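Local coordinates for Lmo0651 protein (Listeria monocytogenes serovar 1/2a, PDB 6EP3) that controls the expression of the Listeria agr system and mediates virulence, probably as a GntR-family transcription factor that binds specific DNA sequences, at residues 117-120 / 121-125; 95-98 / 99-103; 77-80 / 81-84; 23-26 / 27-31. All blocks are in the same frame, centred on the assembly; numbering follows the deposited sequence.

Contact 1 of 4, residues 117-120 / 121-125; sequences MERF and SYLTD. With SO4 (sulfate ion), chain S.
Met117 enters through its backbone: its carbonyl O takes the N-H of Ser121 at 2.9 Å, a regular helical bond. The flexible thioether packs against Ala132 and Phe136 of helix 126-142 and Ser183 of helix 173-192. Glu118 O likewise receives Tyr122 N at 2.9 Å, while the acid suits a solvent-facing position. Arg119 CG meets Leu123 CD1 at 3.9 Å as the two chains pass at a slant. A bend at chi3 (85°) carries the guanidinium beside the Phe120 ring, whose CE1 lies 3.8 Å above its plane, toward the rim. NH1 donates to sulfate O2 at 2.9 Å, and NE pairs with Glu116, so the cation is shared between two anions. Phe120 lies alongside Asp125, pointing the same way, its CD1 4.0 Å from the aspartate CB; ring and carboxylate planes stand 77° apart. Phe120 O is reached by Asp125 N at 3.1 Å, with the N-H almost straight (175°). That bond closes over Thr124, whose positive phi ends the helix. Asp125 then caps a backbone N of helix 126-142, and its OD2 also holds Asn128. The arrangement is a Schellman motif followed directly by an N-cap, which here joins helix 107-123 to helix 126-142 within the all-helical FCD region.

Contact 2 of 4, residues 95-98 / 99-103; sequences IAKA and AHFGY. With SO4 (sulfate ion), chain R.
Lys97, Phe101 and Tyr103 form a local side-chain cluster at the C-terminal end of helix 77-101, the first long helix of the FCD region, where the chain turns toward helix 107-123. Lys97 takes part through its methylenes. Its CG is anti to the backbone N (chi1 -175°) and the rest of the chain is extended, which brings successive methylenes past both aromatic residues. CG lies 3.7 Å from Phe101 CD1, approaching that ring obliquely, and farther out CE reaches the edge of the tyrosine ring in its plane, 3.7 Å from Tyr103 CE1. Tyr103 is held from another side as well: Phe101 CB sits 3.5 Å above one face of its ring, near the rim. Small Ala98 lets the tyrosine ring lie close to the helix, Tyr103 CD1 3.8 Å from Ala98 CA. The backbone keeps the helical pattern as far as Phe101 N, which donates to Lys97 O at 2.9 Å. Gly102, with positive phi, a conformation glycine adopts easily, takes the chain out of the helix, and Tyr103 N turns back to Ala98 O at 3.1 Å. The His100 ring has Phe101 CE2 at its edge, in plane, and a sulfate at its edge too, though the very short separation makes the details of that bond doubtful. Beyond the aromatic pair, Lys97 NZ bonds to Ala144 O and forms a salt bridge with Glu85 of the second subunit. A single lysine therefore does two jobs: its methylenes shield aromatic carbon at the helix end, and its ammonium, probably charged, ties that end to the dimer partner.

Contact 3 of 4, residues 77-80 / 81-84; sequences ADRY and VQLM. With SO4 (sulfate ion), chain Q; EDO (1,2-ethanediol), chain L.
The ring of Tyr80 meets Met84 at a slant, one helical turn on. Met84 CE comes to 3.8 Å from Tyr80 CD2, and SD lies 5.2 Å from the ring centroid, 61° off its normal; a bend at chi3 brings the methyl back to the ring. The second flat group, the Arg79 guanidinium, has sulfate O3 at its edge and in its plane. NH2 donates to that oxygen at 2.7 Å and NE at 3.1 Å, so two N-H groups converge on O3, as the planar, multi-donor guanidinium allows; the sulfate is probably from the crystallisation liquor. NH2 also pairs with Asp72, and NH1 bonds to Ile74 O. The Gln82 amide is turned within 3° of the guanidinium plane, but the groups lie apart, Arg79 CZ 7.9 Å from Gln82 CD. Met84 N donates to Tyr80 O at 2.9 Å, holding the two residues one turn apart. Tyr80 OH accepts a bond from ethanediol O2 at 2.9 Å, and that molecule also binds His133 and His134. Branched Val81 packs against helix 195-219 and Leu83 against helix 147-163, while Leu83 and Arg79 also pack on Tyr148 of the second subunit. This is an i to i+4 Met-aromatic contact on the opening turns of an FCD helix, and the diol, probably also from the liquor, may mark a pocket like the ligand pocket of FCD relatives.

Contact 4 of 4, residues 23-26 / 27-31; sequences GELV and PNEHL
Leu25 and Glu29 cross at about a right angle, the extended glutamate reaching back over the leucine to bring its carboxylate to the backbone just beyond. With CG anti to its own N (chi1 169°), Glu29 points OE1 at the N-H of Val26, which donates to it at 3.1 Å and meets it nearly along the C-O axis. The same oxygen rests 3.3 Å from Leu25 CA, and OE2 lies 3.8 Å from Leu25 CD2, so the acid is seated on the leucine while it satisfies a peptide N-H; the length of glutamate gives it the span. Leu31 also runs crosswise to Leu25, but here methyl meets methyl, the two CD1 atoms 3.5 Å apart. Leu25 is buried, packed against Ile20 of helix 8-21 and Leu70 of strand 67-70, which suits its branched, wholly apolar end. The third crossing, again near a right angle, is that of Val26 and Pro27, and it is tight: Val26 CG2 is only 3.4 Å from Pro27 CD. Val26 and Pro27 open a type II turn that runs to Glu29, closed by Glu29 N donating to Val26 O at 3.3 Å. Proline, with phi fixed near -53°, fits the second position, and Asn28, which tolerates positive phi (66°) better than most residues, fits the third. Asn28 and Glu29 bond by backbone to Leu70, and Leu31 to Ala68. Such a turn, leading from the first helix past the edge of the hairpin strand toward helix 33-40, belongs to the winged helix-turn-helix domain of the GntR family.

In the fold
Contact 3 is the most buried of the four, contacts 1 and 2 are partly buried, and contact 4 is a surface turn. Contacts 2 and 3 share helix 77-101, their centres about 27 Å apart, and both touch the second subunit; contact 1 ends the next helix, 107-123, and has no partner there. Contacts 1 and 2 are both helix ends released by a residue of positive phi, one handing over to another helix at once, the other to a loop. Contact 4 lies in the GntR region, its nearest atoms about 7 Å from contact 3, and pairs a turn bond with a carboxylate-to-backbone bond where the others rely on regular helical bonding.

Contact 1 of 4, residues 117-120 / 121-125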
# COMPACT_ATOMS: atom_id res chain seq x y z
N MET B 117 20.11 15.25 -2.09
CA MET B 117 19.70 15.87 -0.84
C MET B 117 20.63 17.02 -0.46
O MET B 117 20.18 18.13 -0.16
CB MET B 117 19.68 14.83 0.28
CG MET B 117 18.49 13.92 0.26
SD MET B 117 18.91 12.48 1.24
CE MET B 117 18.44 13.12 2.84
N GLU B 118 21.94 16.75 -0.46
CA GLU B 118 22.91 17.79 -0.13
C GLU B 118 22.74 19.01 -1.04
O GLU B 118 22.77 20.15 -0.57
CB GLU B 118 24.33 17.24 -0.26
CG GLU B 118 24.91 16.70 1.04
CD GLU B 118 26.27 16.07 0.83
OE1 GLU B 118 26.46 15.38 -0.19
OE2 GLU B 118 27.16 16.29 1.68
N ARG B 119 22.57 18.77 -2.34
CA ARG B 119 22.49 19.87 -3.30
C ARG B 119 21.26 20.73 -3.06
O ARG B 119 21.34 21.96 -3.04
CB ARG B 119 22.48 19.30 -4.72
CG ARG B 119 22.19 20.35 -5.78
CD ARG B 119 22.54 19.83 -7.17
NE ARG B 119 21.46 19.07 -7.78
CZ ARG B 119 20.56 19.58 -8.62
NH1 ARG B 119 20.62 20.87 -8.94
NH2 ARG B 119 19.61 18.82 -9.13
N PHE B 120 20.10 20.09 -2.88
CA PHE B 120 18.88 20.87 -2.68
C PHE B 120 18.88 21.57 -1.33
O PHE B 120 18.32 22.66 -1.20
CB PHE B 120 17.67 19.96 -2.87
CG PHE B 120 17.39 19.62 -4.31
CD1 PHE B 120 17.34 20.63 -5.27
CD2 PHE B 120 17.23 18.31 -4.71
CE1 PHE B 120 17.10 20.33 -6.60
CE2 PHE B 120 16.99 18.00 -6.04
CZ PHE B 120 16.92 19.01 -6.98
N SER B 121 19.53 20.99 -0.32
CA SER B 121 19.70 21.71 0.94
C SER B 121 20.60 22.92 0.76
O SER B 121 20.35 23.98 1.35
CB SER B 121 20.26 20.78 2.01
OG SER B 121 20.32 21.44 3.26
N TYR B 122 21.66 22.79 -0.04
CA TYR B 122 22.53 23.93 -0.30
C TYR B 122 21.79 25.02 -1.06
O TYR B 122 22.00 26.22 -0.81
CB TYR B 122 23.77 23.47 -1.07
CG TYR B 122 24.64 24.60 -1.58
CD1 TYR B 122 25.58 25.20 -0.77
CD2 TYR B 122 24.51 25.05 -2.89
CE1 TYR B 122 26.38 26.24 -1.24
CE2 TYR B 122 25.30 26.08 -3.37
CZ TYR B 122 26.23 26.67 -2.54
OH TYR B 122 27.01 27.69 -3.02
N LEU B 123 20.91 24.63 -1.99
CA LEU B 123 20.16 25.60 -2.78
C LEU B 123 18.92 26.12 -2.07
O LEU B 123 18.27 27.03 -2.60
CB LEU B 123 19.74 24.98 -4.11
CG LEU B 123 20.86 24.55 -5.06
CD1 LEU B 123 20.28 23.77 -6.23
CD2 LEU B 123 21.65 25.76 -5.55
N THR B 124 18.57 25.57 -0.90
CA THR B 124 17.37 25.98 -0.15
C THR B 124 16.12 25.81 -1.00
O THR B 124 15.27 26.70 -1.10
CB THR B 124 17.50 27.42 0.37
OG1 THR B 124 18.83 27.64 0.84
CG2 THR B 124 16.52 27.66 1.52
N ASP B 125 16.01 24.64 -1.63
CA ASP B 125 14.86 24.24 -2.42
C ASP B 125 14.11 23.20 -1.58
O ASP B 125 14.47 22.02 -1.58
CB ASP B 125 15.29 23.68 -3.77
CG ASP B 125 14.14 23.50 -4.74
OD1 ASP B 125 12.99 23.32 -4.29
OD2 ASP B 125 14.40 23.52 -5.96
S SO4 S . 19.00 21.08 -12.68
O1 SO4 S . 17.83 20.22 -12.45
O2 SO4 S . 19.40 21.69 -11.42
O3 SO4 S . 18.65 22.13 -13.63
O4 SO4 S . 20.09 20.28 -13.21

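Contact 2 of 4, residues 95-98 / 99-103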
# COMPACT_ATOMS: atom_id res chain seq x y z
N ILE B 95 16.83 -3.65 4.49
CA ILE B 95 18.25 -3.80 4.78
C ILE B 95 18.54 -5.20 5.32
O ILE B 95 19.54 -5.83 4.95
CB ILE B 95 18.72 -2.69 5.74
CG1 ILE B 95 18.50 -1.32 5.10
CG2 ILE B 95 20.19 -2.84 6.06
CD1 ILE B 95 19.02 -1.24 3.68
N ALA B 96 17.66 -5.71 6.19
CA ALA B 96 17.86 -7.04 6.74
C ALA B 96 17.84 -8.11 5.65
O ALA B 96 18.68 -9.01 5.63
CB ALA B 96 16.79 -7.34 7.80
N LYS B 97 16.87 -8.02 4.73
CA LYS B 97 16.79 -9.00 3.66
C LYS B 97 18.00 -8.93 2.75
O LYS B 97 18.59 -9.96 2.39
CB LYS B 97 15.50 -8.79 2.86
CG LYS B 97 15.26 -9.85 1.79
CD LYS B 97 14.06 -9.49 0.92
CE LYS B 97 13.85 -10.51 -0.19
NZ LYS B 97 12.82 -10.06 -1.17
N ALA B 98 18.41 -7.71 2.36
CA ALA B 98 19.57 -7.57 1.49
C ALA B 98 20.82 -8.14 2.14
O ALA B 98 21.59 -8.86 1.49
CB ALA B 98 19.77 -6.10 1.12
N ALA B 99 21.01 -7.86 3.43
CA ALA B 99 22.19 -8.38 4.11
C ALA B 99 22.13 -9.89 4.29
O ALA B 99 23.15 -10.57 4.19
CB ALA B 99 22.35 -7.69 5.47
N HIS B 100 20.93 -10.44 4.53
CA HIS B 100 20.83 -11.86 4.81
C HIS B 100 20.99 -12.69 3.54
O HIS B 100 21.67 -13.73 3.56
CB HIS B 100 19.50 -12.17 5.49
CG HIS B 100 19.29 -13.62 5.78
ND1 HIS B 100 19.83 -14.24 6.88
CD2 HIS B 100 18.61 -14.58 5.10
CE1 HIS B 100 19.48 -15.52 6.88
NE2 HIS B 100 18.74 -15.75 5.81
N PHE B 101 20.40 -12.26 2.44
CA PHE B 101 20.49 -13.00 1.19
C PHE B 101 21.67 -12.58 0.32
O PHE B 101 21.85 -13.12 -0.77
CB PHE B 101 19.19 -12.85 0.39
CG PHE B 101 18.02 -13.59 1.00
CD1 PHE B 101 16.74 -13.08 0.91
CD2 PHE B 101 18.21 -14.79 1.66
CE1 PHE B 101 15.66 -13.75 1.46
CE2 PHE B 101 17.14 -15.47 2.22
CZ PHE B 101 15.87 -14.95 2.12
N GLY B 102 22.48 -11.63 0.78
CA GLY B 102 23.66 -11.23 0.04
C GLY B 102 23.35 -10.58 -1.29
O GLY B 102 24.12 -10.74 -2.25
N TYR B 103 22.26 -9.82 -1.37
CA TYR B 103 21.98 -9.08 -2.59
C TYR B 103 23.04 -8.01 -2.82
O TYR B 103 23.79 -7.62 -1.92
CB TYR B 103 20.59 -8.44 -2.53
CG TYR B 103 19.46 -9.43 -2.42
CD1 TYR B 103 18.27 -9.09 -1.79
CD2 TYR B 103 19.58 -10.70 -2.96
CE1 TYR B 103 17.23 -9.99 -1.70
CE2 TYR B 103 18.55 -11.61 -2.88
CZ TYR B 103 17.38 -11.26 -2.24
OH TYR B 103 16.35 -12.17 -2.16
S SO4 R . 23.19 -12.99 7.91
O1 SO4 R . 21.86 -13.57 7.81
O2 SO4 R . 23.76 -13.29 9.22
O3 SO4 R . 23.11 -11.55 7.72
O4 SO4 R . 24.04 -13.57 6.86

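Contact 3 of 4, residues 77-80 / 81-84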
# COMPACT_ATOMS: atom_id res chain seq x y z
N ALA B 77 0.18 15.06 13.52
CA ALA B 77 1.45 14.49 13.95
C ALA B 77 1.35 12.99 14.19
O ALA B 77 2.25 12.23 13.82
CB ALA B 77 1.96 15.20 15.20
N ASP B 78 0.25 12.53 14.82
CA ASP B 78 0.12 11.11 15.12
C ASP B 78 0.02 10.27 13.85
O ASP B 78 0.66 9.22 13.74
CB ASP B 78 -1.09 10.87 16.02
CG ASP B 78 -0.84 11.29 17.46
OD1 ASP B 78 0.32 11.21 17.91
OD2 ASP B 78 -1.81 11.68 18.14
N ARG B 79 -0.77 10.72 12.88
CA ARG B 79 -0.86 9.99 11.62
C ARG B 79 0.46 10.05 10.85
O ARG B 79 0.86 9.07 10.21
CB ARG B 79 -2.01 10.54 10.78
CG ARG B 79 -3.38 10.21 11.36
CD ARG B 79 -4.49 10.88 10.58
NE ARG B 79 -5.79 10.63 11.19
CZ ARG B 79 -6.95 10.96 10.63
NH1 ARG B 79 -6.98 11.57 9.45
NH2 ARG B 79 -8.09 10.70 11.26
N TYR B 80 1.14 11.20 10.91
CA TYR B 80 2.47 11.31 10.31
C TYR B 80 3.41 10.27 10.90
O TYR B 80 4.13 9.59 10.16
CB TYR B 80 3.02 12.72 10.53
CG TYR B 80 4.18 13.09 9.63
CD1 TYR B 80 3.97 13.60 8.36
CD2 TYR B 80 5.50 12.95 10.07
CE1 TYR B 80 5.03 13.95 7.53
CE2 TYR B 80 6.56 13.30 9.25
CZ TYR B 80 6.33 13.80 7.99
OH TYR B 80 7.39 14.14 7.18
N VAL B 81 3.39 10.11 12.22
CA VAL B 81 4.25 9.14 12.87
C VAL B 81 3.85 7.71 12.51
O VAL B 81 4.71 6.84 12.38
CB VAL B 81 4.25 9.38 14.40
CG1 VAL B 81 5.00 8.28 15.14
CG2 VAL B 81 4.89 10.72 14.70
N GLN B 82 2.55 7.45 12.33
CA GLN B 82 2.11 6.12 11.90
C GLN B 82 2.65 5.79 10.51
O GLN B 82 3.15 4.69 10.26
CB GLN B 82 0.59 6.03 11.93
CG GLN B 82 0.00 5.97 13.34
CD GLN B 82 -1.51 5.96 13.36
OE1 GLN B 82 -2.16 6.42 12.42
NE2 GLN B 82 -2.09 5.44 14.43
N LEU B 83 2.52 6.75 9.59
CA LEU B 83 3.10 6.59 8.26
C LEU B 83 4.60 6.36 8.34
O LEU B 83 5.15 5.51 7.63
CB LEU B 83 2.79 7.83 7.41
CG LEU B 83 1.30 8.09 7.24
CD1 LEU B 83 1.03 9.36 6.44
CD2 LEU B 83 0.61 6.89 6.59
N MET B 84 5.28 7.09 9.23
CA MET B 84 6.73 6.92 9.35
C MET B 84 7.10 5.57 9.94
O MET B 84 8.12 4.98 9.57
CB MET B 84 7.31 8.05 10.20
CG MET B 84 7.93 9.16 9.37
SD MET B 84 9.07 10.18 10.31
CE MET B 84 8.06 10.61 11.71
S SO4 Q . -7.03 7.97 13.74
O1 SO4 Q . -6.76 7.77 15.16
O2 SO4 Q . -8.07 7.05 13.30
O3 SO4 Q . -7.46 9.35 13.52
O4 SO4 Q . -5.81 7.72 12.98
C1 EDO L . 10.52 10.82 6.31
O1 EDO L . 11.16 11.86 7.06
C2 EDO L . 9.06 11.20 6.09
O2 EDO L . 9.00 12.45 5.40

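Contact 4 of 4, residues 23-26 / 27-31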
# COMPACT_ATOMS: atom_id res chain seq x y z
N GLY B 23 -9.67 22.45 2.02
CA GLY B 23 -10.81 22.18 2.86
C GLY B 23 -12.16 22.53 2.29
O GLY B 23 -13.15 22.50 3.03
N GLU B 24 -12.25 22.83 0.99
CA GLU B 24 -13.55 23.11 0.41
C GLU B 24 -14.41 21.85 0.31
O GLU B 24 -15.63 21.96 0.20
CB GLU B 24 -13.40 23.76 -0.97
CG GLU B 24 -12.79 25.15 -0.93
CD GLU B 24 -12.37 25.66 -2.29
OE1 GLU B 24 -11.75 26.75 -2.35
OE2 GLU B 24 -12.64 24.98 -3.30
N LEU B 25 -13.79 20.67 0.35
CA LEU B 25 -14.50 19.41 0.47
C LEU B 25 -14.03 18.74 1.76
O LEU B 25 -12.85 18.41 1.90
CB LEU B 25 -14.23 18.50 -0.73
CG LEU B 25 -14.49 19.12 -2.11
CD1 LEU B 25 -14.44 18.06 -3.19
CD2 LEU B 25 -15.85 19.81 -2.12
N VAL B 26 -14.96 18.55 2.70
CA VAL B 26 -14.65 18.04 4.03
C VAL B 26 -14.72 16.52 3.96
O VAL B 26 -15.45 15.98 3.11
CB VAL B 26 -15.59 18.64 5.09
CG1 VAL B 26 -16.99 18.03 4.99
CG2 VAL B 26 -15.00 18.57 6.49
N PRO B 27 -13.97 15.78 4.78
CA PRO B 27 -14.11 14.32 4.79
C PRO B 27 -15.56 13.87 5.00
O PRO B 27 -16.38 14.59 5.57
CB PRO B 27 -13.23 13.89 5.96
CG PRO B 27 -12.15 14.91 5.99
CD PRO B 27 -12.78 16.21 5.55
N ASN B 28 -15.84 12.68 4.49
CA ASN B 28 -17.15 12.01 4.51
C ASN B 28 -18.20 12.73 3.68
O ASN B 28 -19.38 12.38 3.77
CB ASN B 28 -17.66 11.81 5.94
CG ASN B 28 -16.68 11.05 6.80
OD1 ASN B 28 -16.34 11.48 7.90
ND2 ASN B 28 -16.23 9.91 6.30
N GLU B 29 -17.81 13.71 2.87
CA GLU B 29 -18.74 14.38 1.98
C GLU B 29 -18.84 13.63 0.66
O GLU B 29 -17.83 13.16 0.12
CB GLU B 29 -18.30 15.83 1.74
CG GLU B 29 -19.04 16.54 0.62
CD GLU B 29 -18.49 17.92 0.35
OE1 GLU B 29 -17.52 18.32 1.02
OE2 GLU B 29 -19.04 18.62 -0.54
N HIS B 30 -20.06 13.51 0.15
CA HIS B 30 -20.29 12.88 -1.15
C HIS B 30 -19.92 13.86 -2.25
O HIS B 30 -20.44 14.98 -2.29
CB HIS B 30 -21.75 12.45 -1.28
CG HIS B 30 -22.26 11.67 -0.11
ND1 HIS B 30 -22.63 12.26 1.08
CD2 HIS B 30 -22.47 10.34 0.06
CE1 HIS B 30 -23.04 11.33 1.93
NE2 HIS B 30 -22.95 10.15 1.33
N LEU B 31 -19.02 13.44 -3.13
CA LEU B 31 -18.57 14.31 -4.22
C LEU B 31 -19.71 14.54 -5.20
O LEU B 31 -20.25 13.59 -5.77
CB LEU B 31 -17.36 13.71 -4.92
CG LEU B 31 -16.04 13.64 -4.15
CD1 LEU B 31 -15.87 14.86 -3.27
CD2 LEU B 31 -15.91 12.36 -3.34